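Putative exported protein (Bordetella parapertussis, PDB 3OCJ) is of unknown function but carries a Rossmann-like methyltransferase domain and probably belongs to the S-adenosylmethionine-dependent methyltransferases. Local coordinates at residues A[96-99]-A[100-104]; A[207-210]-A[211-215]; A[272-275]-A[276-280]. All blocks are in the same frame, centred on the assembly; numbering follows the deposited sequence.

Contact 1. Residues A[96-99]-A[100-104]; sequences PAVL and ATRER. With PLM (palmitic acid), chain D.
Val98 and Arg102 meet one turn apart in an i/i+4 side-chain contact in the first turns of helix 96-115, the helix that leads into the first strand of the methyltransferase sheet, 121-124. The two side chains run side by side in the same direction, and Val98 CG1 lies over one face of the Arg102 guanidinium, 3.5 Å from NH2. CG1 stands anti to the backbone N (chi1 174°), which turns this methyl to the arginine and sends CG2 to the other neighbour, the bound palmitic acid, where it lies 3.6 Å from the lipid atom CA. Residues Ala97 and Thr101 continue this lipid-facing side of the helix: Ala97 O approaches PLM C6 at 3.4 Å and Thr101 CB approaches the same carbon at 3.9 Å. The Arg102 chain, extended from CG to NE, carries its NH2 to the carbonyl oxygens of Tyr92 and Leu74, so the guanidinium also ties this turn to helices 86-94 and 68-76. Further along, Arg104 takes Thr101 OG1 side-on with two nitrogens, NE at 3.0 Å and NH2 at 3.1 Å, the oxygen lying in the guanidinium plane; Phe108 and Phe296 add cation-pi contacts. Backbone bonds from Ala100 N to Pro96 O (2.9 Å) and from Glu103 N to Leu99 O (3.0 Å) belong to the regular helical ladder. Aliphatic side chains and the Ala97 carbonyl thus pack along the fatty-acid chain, while the Arg102 charge is taken up by main-chain carbonyls and the buried Arg104 by a hydroxyl and two aromatic rings.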
loop_
_atom_site.group_PDB
_atom_site.type_symbol
_atom_site.label_atom_id
_atom_site.label_comp_id
_atom_site.label_asym_id
_atom_site.label_seq_id
_atom_site.Cartn_x
_atom_site.Cartn_y
_atom_site.Cartn_z
ATOM N N PRO A 96 1.931 12.463 6.714
ATOM C CA PRO A 96 2.623 12.544 5.420
ATOM C C PRO A 96 2.557 11.246 4.603
ATOM O O PRO A 96 2.340 11.328 3.390
ATOM C CB PRO A 96 4.061 12.874 5.825
ATOM C CG PRO A 96 3.884 13.715 7.066
ATOM C CD PRO A 96 2.744 13.029 7.804
ATOM N N ALA A 97 2.725 10.082 5.228
ATOM C CA ALA A 97 2.687 8.836 4.471
ATOM C C ALA A 97 1.300 8.542 3.885
ATOM O O ALA A 97 1.175 7.919 2.825
ATOM C CB ALA A 97 3.162 7.676 5.332
ATOM N N VAL A 98 0.247 8.986 4.574
ATOM C CA VAL A 98 -1.099 8.784 4.053
ATOM C C VAL A 98 -1.314 9.689 2.840
ATOM O O VAL A 98 -1.895 9.263 1.829
ATOM C CB VAL A 98 -2.178 9.064 5.134
ATOM C CG1 VAL A 98 -3.578 8.991 4.532
ATOM C CG2 VAL A 98 -2.039 8.061 6.285
ATOM N N LEU A 99 -0.865 10.940 2.935
ATOM C CA LEU A 99 -0.965 11.844 1.802
ATOM C C LEU A 99 -0.216 11.248 0.617
ATOM O O LEU A 99 -0.707 11.273 -0.507
ATOM C CB LEU A 99 -0.388 13.210 2.163
ATOM C CG LEU A 99 -1.199 14.000 3.193
ATOM C CD1 LEU A 99 -0.405 15.190 3.709
ATOM C CD2 LEU A 99 -2.510 14.467 2.579
ATOM N N ALA A 100 0.953 10.672 0.886
ATOM C CA ALA A 100 1.785 10.086 -0.162
ATOM C C ALA A 100 1.120 8.880 -0.842
ATOM O O ALA A 100 1.184 8.745 -2.058
ATOM C CB ALA A 100 3.139 9.711 0.390
ATOM N N THR A 101 0.490 7.992 -0.073
ATOM C CA THR A 101 -0.146 6.854 -0.728
ATOM C C THR A 101 -1.347 7.276 -1.568
ATOM O O THR A 101 -1.645 6.628 -2.564
ATOM C CB THR A 101 -0.480 5.687 0.240
ATOM O OG1 THR A 101 -0.717 4.503 -0.528
ATOM C CG2 THR A 101 -1.713 5.993 1.087
ATOM N N ARG A 102 -2.048 8.353 -1.189
ATOM C CA ARG A 102 -3.128 8.847 -2.054
ATOM C C ARG A 102 -2.585 9.461 -3.336
ATOM O O ARG A 102 -3.179 9.314 -4.409
ATOM C CB ARG A 102 -4.050 9.845 -1.342
ATOM C CG ARG A 102 -4.778 9.221 -0.199
ATOM C CD ARG A 102 -6.108 9.896 0.109
ATOM N NE ARG A 102 -6.628 9.274 1.308
ATOM C CZ ARG A 102 -6.496 9.785 2.522
ATOM N NH1 ARG A 102 -5.914 10.971 2.688
ATOM N NH2 ARG A 102 -6.972 9.120 3.564
ATOM N N GLU A 103 -1.455 10.162 -3.235
ATOM C CA GLU A 103 -0.798 10.677 -4.433
ATOM C C GLU A 103 -0.361 9.516 -5.315
ATOM O O GLU A 103 -0.562 9.540 -6.527
ATOM C CB GLU A 103 0.414 11.524 -4.067
ATOM C CG GLU A 103 0.107 12.858 -3.413
ATOM C CD GLU A 103 1.379 13.570 -3.034
ATOM O OE1 GLU A 103 2.095 13.990 -3.962
ATOM O OE2 GLU A 103 1.661 13.682 -1.830
ATOM N N ARG A 104 0.238 8.503 -4.696
ATOM C CA ARG A 104 0.672 7.305 -5.404
ATOM C C ARG A 104 -0.499 6.650 -6.134
ATOM O O ARG A 104 -0.375 6.281 -7.290
ATOM C CB ARG A 104 1.313 6.334 -4.420
ATOM C CG ARG A 104 1.659 4.969 -5.024
ATOM C CD ARG A 104 1.615 3.830 -3.967
ATOM N NE ARG A 104 0.312 3.787 -3.290
ATOM C CZ ARG A 104 -0.791 3.251 -3.809
ATOM N NH1 ARG A 104 -0.777 2.682 -5.006
ATOM N NH2 ARG A 104 -1.931 3.300 -3.118
HETATM C C1 PLM D . 0.263 -0.712 2.580
HETATM O O1 PLM D . -0.117 -0.261 1.480
HETATM O O2 PLM D . -0.064 -1.879 2.886
HETATM C C2 PLM D . 1.093 0.110 3.552
HETATM C C3 PLM D . 1.194 1.588 3.171
HETATM C C4 PLM D . 1.802 2.340 4.356
HETATM C C5 PLM D . 2.177 3.782 4.038
HETATM C C6 PLM D . 0.956 4.650 3.750
HETATM C C7 PLM D . -0.223 4.349 4.667
HETATM C C8 PLM D . 0.027 4.714 6.126
HETATM C C9 PLM D . -1.244 4.401 6.909
HETATM C CA PLM D . -1.312 5.117 8.250
HETATM C CB PLM D . -2.770 5.240 8.681
HETATM C CC PLM D . -2.906 5.521 10.168
HETATM C CD PLM D . -4.376 5.590 10.560
HETATM C CE PLM D . -4.498 5.698 12.077
HETATM C CF PLM D . -5.886 5.304 12.557
HETATM C CG PLM D . -6.977 6.193 11.982
#

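Contact 2. Residues A[207-210]-A[211-215]; sequences TELY and RRFWQ
Helix 203-216 of the Rossmann-like methyltransferase fold, which lies between the neighbouring parallel strands 188-192 and 221-226, contains this contact, with an i/i+3 salt bridge on its outer side and an i/i+4 apolar pair facing inward. In the conformer described, one of two for the glutamate, Glu208 and Arg211 lie alongside each other and point the same way. The arginine grips the carboxylate side-on: NE gives a bond to OE1 of Glu208 at 3.3 Å and NH2 gives one to OE2 at 3.2 Å. Both oxygens are met on their syn side, somewhat out of the carboxylate plane, and the two flat groups are nearly parallel, 19° apart. Bends in both chains, at chi2 of the glutamate and chi3 of the arginine, allow this two-pronged fit over so short a separation. Arg211 NH2 is also shared with Glu280 of helix 271-280, so in this state one guanidinium serves two acids.

On the inward side, Leu209 packs its branch point against the far end of the Phe213 ring, CG to CZ 3.6 Å, with both methyls close by. Leu209 CG stands anti to the backbone N (chi1 176°), which sends the branch outward from the helix, where the ring of Phe213 folds back beside it. The Tyr210 ring presents its edge to Phe213, with Tyr210 CD1 4.1 Å from Phe213 CD2. The tyrosine hydroxyl is bonded to Asn197. Leu209 O, acceptor of the hydrogen bond from Phe213 N, stands 3.5 Å above the plane of the Phe213 ring, offset toward its rim.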
loop_
_atom_site.group_PDB
_atom_site.type_symbol
_atom_site.label_atom_id
_atom_site.label_comp_id
_atom_site.label_asym_id
_atom_site.label_seq_id
_atom_site.Cartn_x
_atom_site.Cartn_y
_atom_site.Cartn_z
ATOM N N THR A 207 13.585 -8.771 -5.234
ATOM C CA THR A 207 14.044 -8.970 -6.605
ATOM C C THR A 207 13.378 -10.194 -7.246
ATOM O O THR A 207 12.964 -10.144 -8.412
ATOM C CB THR A 207 15.566 -9.077 -6.655
ATOM O OG1 THR A 207 16.114 -7.867 -6.131
ATOM C CG2 THR A 207 16.049 -9.270 -8.086
ATOM N N GLU A 208 13.252 -11.281 -6.482
ATOM C CA GLU A 208 12.613 -12.478 -7.011
ATOM C C GLU A 208 11.132 -12.266 -7.312
ATOM O O GLU A 208 10.608 -12.807 -8.295
ATOM C CB GLU A 208 12.852 -13.680 -6.093
ATOM C CG GLU A 208 14.296 -14.156 -6.134
ATOM C CD GLU A 208 14.808 -14.298 -7.562
ATOM O OE1 GLU A 208 14.115 -14.944 -8.377
ATOM O OE2 GLU A 208 15.889 -13.755 -7.881
ATOM N N LEU A 209 10.460 -11.466 -6.487
ATOM C CA LEU A 209 9.074 -11.110 -6.768
ATOM C C LEU A 209 9.002 -10.359 -8.102
ATOM O O LEU A 209 8.166 -10.655 -8.951
ATOM C CB LEU A 209 8.507 -10.262 -5.632
ATOM C CG LEU A 209 7.082 -9.747 -5.858
ATOM C CD1 LEU A 209 6.066 -10.858 -5.720
ATOM C CD2 LEU A 209 6.747 -8.620 -4.901
ATOM N N TYR A 210 9.906 -9.404 -8.291
ATOM C CA TYR A 210 9.945 -8.656 -9.547
ATOM C C TYR A 210 10.207 -9.574 -10.739
ATOM O O TYR A 210 9.659 -9.364 -11.819
ATOM C CB TYR A 210 10.997 -7.547 -9.500
ATOM C CG TYR A 210 10.727 -6.428 -8.507
ATOM C CD1 TYR A 210 9.456 -6.212 -7.975
ATOM C CD2 TYR A 210 11.762 -5.584 -8.109
ATOM C CE1 TYR A 210 9.226 -5.165 -7.082
ATOM C CE2 TYR A 210 11.550 -4.551 -7.210
ATOM C CZ TYR A 210 10.286 -4.343 -6.705
ATOM O OH TYR A 210 10.063 -3.319 -5.820
ATOM N N ARG A 211 11.046 -10.589 -10.545
ATOM C CA ARG A 211 11.311 -11.545 -11.613
ATOM C C ARG A 211 10.055 -12.331 -11.981
ATOM O O ARG A 211 9.801 -12.589 -13.160
ATOM C CB ARG A 211 12.442 -12.500 -11.237
ATOM C CG ARG A 211 13.181 -13.015 -12.454
ATOM C CD ARG A 211 14.253 -14.024 -12.086
ATOM N NE ARG A 211 15.218 -13.513 -11.113
ATOM C CZ ARG A 211 16.317 -12.832 -11.422
ATOM N NH1 ARG A 211 16.599 -12.551 -12.687
ATOM N NH2 ARG A 211 17.134 -12.437 -10.460
ATOM N N ARG A 212 9.261 -12.705 -10.976
ATOM C CA ARG A 212 7.998 -13.387 -11.258
ATOM C C ARG A 212 7.039 -12.471 -12.005
ATOM O O ARG A 212 6.354 -12.904 -12.928
ATOM C CB ARG A 212 7.381 -13.926 -9.968
ATOM C CG ARG A 212 8.203 -15.078 -9.404
ATOM C CD ARG A 212 7.720 -15.565 -8.059
ATOM N NE ARG A 212 8.573 -16.660 -7.601
ATOM C CZ ARG A 212 8.329 -17.944 -7.829
ATOM N NH1 ARG A 212 7.242 -18.309 -8.494
ATOM N NH2 ARG A 212 9.173 -18.867 -7.385
ATOM N N PHE A 213 7.013 -11.193 -11.637
ATOM C CA PHE A 213 6.221 -10.228 -12.400
ATOM C C PHE A 213 6.698 -10.169 -13.860
ATOM O O PHE A 213 5.900 -10.188 -14.786
ATOM C CB PHE A 213 6.323 -8.830 -11.790
ATOM C CG PHE A 213 5.685 -8.686 -10.432
ATOM C CD1 PHE A 213 4.741 -9.587 -9.973
ATOM C CD2 PHE A 213 6.023 -7.603 -9.622
ATOM C CE1 PHE A 213 4.156 -9.417 -8.710
ATOM C CE2 PHE A 213 5.439 -7.422 -8.374
ATOM C CZ PHE A 213 4.507 -8.332 -7.917
ATOM N N TRP A 214 8.005 -10.090 -14.065
ATOM C CA TRP A 214 8.548 -10.023 -15.420
ATOM C C TRP A 214 8.154 -11.260 -16.220
ATOM O O TRP A 214 7.729 -11.167 -17.370
ATOM C CB TRP A 214 10.064 -9.902 -15.345
ATOM C CG TRP A 214 10.752 -9.625 -16.648
ATOM C CD1 TRP A 214 11.162 -8.408 -17.120
ATOM C CD2 TRP A 214 11.118 -10.589 -17.652
ATOM N NE1 TRP A 214 11.772 -8.561 -18.353
ATOM C CE2 TRP A 214 11.754 -9.888 -18.697
ATOM C CE3 TRP A 214 10.975 -11.980 -17.761
ATOM C CZ2 TRP A 214 12.243 -10.526 -19.837
ATOM C CZ3 TRP A 214 11.464 -12.611 -18.903
ATOM C CH2 TRP A 214 12.086 -11.883 -19.920
ATOM N N GLN A 215 8.273 -12.426 -15.597
ATOM C CA GLN A 215 7.935 -13.671 -16.273
ATOM C C GLN A 215 6.445 -13.739 -16.628
ATOM O O GLN A 215 6.071 -14.302 -17.660
ATOM C CB GLN A 215 8.407 -14.864 -15.433
ATOM C CG GLN A 215 9.934 -14.958 -15.392
ATOM C CD GLN A 215 10.469 -15.908 -14.331
ATOM O OE1 GLN A 215 9.731 -16.373 -13.462
ATOM N NE2 GLN A 215 11.770 -16.187 -14.391
#

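Contact 3. Residues A[272-275]-A[276-280]; sequences AQTR and AQLEE
Ala276 opens the second half of helix 271-280 with its N bonded to Ala272 O at 3.0 Å, while its CB rests against the carbonyl oxygen of Gln273. Gln277, extended beyond CG, brings OE1 beside Thr274; a water bridges the two side chains, donating to Gln277 OE1 at 2.7 Å and lying 2.8 Å from Thr274 OG1. Gln277 NE2 gives a hydrogen bond to Asp203 O at the start of helix 203-216. Leu278 runs alongside Thr274, its CD1 touching the threonine CG2 at 3.7 Å, and touches Leu286 of strand 286-289 and Tyr210 of helix 203-216. Glu279 forms the i/i+4 salt bridge of the contact: Arg275 NH1 reaches OE2 of Glu279 at 2.9 Å. The carboxylate oxygen lies at the edge of the guanidinium, in its plane, yet the nitrogen comes from above the carboxylate, and the two planes stand 69° apart. Arg275 is bent at chi3 (-66°), which turns NH1 toward the acid. With a single nitrogen-to-oxygen bond and steeply inclined planes, the pair is a one-point bridge to an exposed glutamate, while both polar atoms of the Gln277 amide have a partner, OE1 the water and NE2 Asp203 O.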
loop_
_atom_site.group_PDB
_atom_site.type_symbol
_atom_site.label_atom_id
_atom_site.label_comp_id
_atom_site.label_asym_id
_atom_site.label_seq_id
_atom_site.Cartn_x
_atom_site.Cartn_y
_atom_site.Cartn_z
ATOM N N ALA A 272 17.405 4.205 -6.481
ATOM C CA ALA A 272 18.520 3.451 -7.042
ATOM C C ALA A 272 18.452 1.974 -6.669
ATOM O O ALA A 272 18.734 1.109 -7.499
ATOM C CB ALA A 272 19.859 4.060 -6.599
ATOM N N GLN A 273 18.077 1.677 -5.426
ATOM C CA GLN A 273 17.952 0.280 -5.013
ATOM C C GLN A 273 16.850 -0.405 -5.818
ATOM O O GLN A 273 17.031 -1.513 -6.316
ATOM C CB GLN A 273 17.671 0.164 -3.517
ATOM C CG GLN A 273 18.877 0.501 -2.646
ATOM C CD GLN A 273 18.550 0.465 -1.171
ATOM O OE1 GLN A 273 17.539 1.003 -0.731
ATOM N NE2 GLN A 273 19.415 -0.177 -0.392
ATOM N N THR A 274 15.704 0.262 -5.942
ATOM C CA THR A 274 14.584 -0.294 -6.689
ATOM C C THR A 274 14.964 -0.487 -8.159
ATOM O O THR A 274 14.633 -1.516 -8.760
ATOM C CB THR A 274 13.343 0.599 -6.525
ATOM O OG1 THR A 274 12.938 0.545 -5.149
ATOM C CG2 THR A 274 12.193 0.121 -7.416
ATOM N N ARG A 275 15.655 0.495 -8.741
ATOM C CA ARG A 275 16.129 0.354 -10.108
ATOM C C ARG A 275 17.016 -0.879 -10.282
ATOM O O ARG A 275 16.848 -1.636 -11.231
ATOM C CB ARG A 275 16.899 1.600 -10.546
ATOM C CG ARG A 275 17.654 1.391 -11.853
ATOM C CD ARG A 275 18.345 2.667 -12.325
ATOM N NE ARG A 275 17.386 3.708 -12.682
ATOM C CZ ARG A 275 16.752 3.763 -13.853
ATOM N NH1 ARG A 275 16.973 2.838 -14.779
ATOM N NH2 ARG A 275 15.895 4.743 -14.105
ATOM N N ALA A 276 17.960 -1.060 -9.364
ATOM C CA ALA A 276 18.842 -2.227 -9.419
ATOM C C ALA A 276 18.057 -3.537 -9.378
ATOM O O ALA A 276 18.347 -4.469 -10.139
ATOM C CB ALA A 276 19.872 -2.167 -8.283
ATOM N N GLN A 277 17.062 -3.613 -8.501
ATOM C CA GLN A 277 16.258 -4.834 -8.414
ATOM C C GLN A 277 15.478 -5.072 -9.707
ATOM O O GLN A 277 15.429 -6.187 -10.220
ATOM C CB GLN A 277 15.298 -4.744 -7.234
ATOM C CG GLN A 277 15.980 -4.656 -5.874
ATOM C CD GLN A 277 14.998 -4.382 -4.772
ATOM O OE1 GLN A 277 14.288 -3.380 -4.798
ATOM N NE2 GLN A 277 14.934 -5.284 -3.792
ATOM N N LEU A 278 14.859 -4.016 -10.227
ATOM C CA LEU A 278 14.029 -4.175 -11.415
ATOM C C LEU A 278 14.871 -4.536 -12.639
ATOM O O LEU A 278 14.447 -5.342 -13.476
ATOM C CB LEU A 278 13.195 -2.915 -11.672
ATOM C CG LEU A 278 12.031 -2.686 -10.700
ATOM C CD1 LEU A 278 11.541 -1.250 -10.836
ATOM C CD2 LEU A 278 10.894 -3.671 -10.964
ATOM N N GLU A 279 16.049 -3.922 -12.756
ATOM C CA GLU A 279 16.947 -4.233 -13.869
ATOM C C GLU A 279 17.456 -5.673 -13.782
ATOM O O GLU A 279 17.522 -6.371 -14.797
ATOM C CB GLU A 279 18.084 -3.210 -13.947
ATOM C CG GLU A 279 17.580 -1.853 -14.440
ATOM C CD GLU A 279 18.642 -0.771 -14.512
ATOM O OE1 GLU A 279 19.752 -0.964 -13.977
ATOM O OE2 GLU A 279 18.335 0.287 -15.100
ATOM N N GLU A 280 17.789 -6.126 -12.578
ATOM C CA GLU A 280 18.204 -7.516 -12.388
ATOM C C GLU A 280 17.090 -8.468 -12.824
ATOM O O GLU A 280 17.354 -9.509 -13.433
ATOM C CB GLU A 280 18.601 -7.780 -10.931
ATOM C CG GLU A 280 18.763 -9.260 -10.570
ATOM C CD GLU A 280 19.791 -9.982 -11.426
ATOM O OE1 GLU A 280 20.723 -9.329 -11.955
ATOM O OE2 GLU A 280 19.669 -11.220 -11.558
HETATM O O HOH W 1 11.990 -2.014 -4.481
#

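How the contacts relate
From the N terminus, contact 1 comes first, in helix 96-115 beside the fatty acid, before the sheet begins; contact 2 follows in helix 203-216 and contact 3 in helix 271-280. Each lies within one helix and closes no loop, and the three succeed one another without nesting or crossing. Contact 1 stands apart, its nearest atoms about 11 Å from contact 2 and about 12 Å from contact 3. Contacts 2 and 3 lie on neighbouring helices that pack together: Thr207 OG1 comes within 3.2 Å of Gln277 CG, and Thr207 CG2 within 3.7 Å of Glu280 CG in the conformer described. Together they join the sheet's connecting helix to the helix preceding strand 286-289.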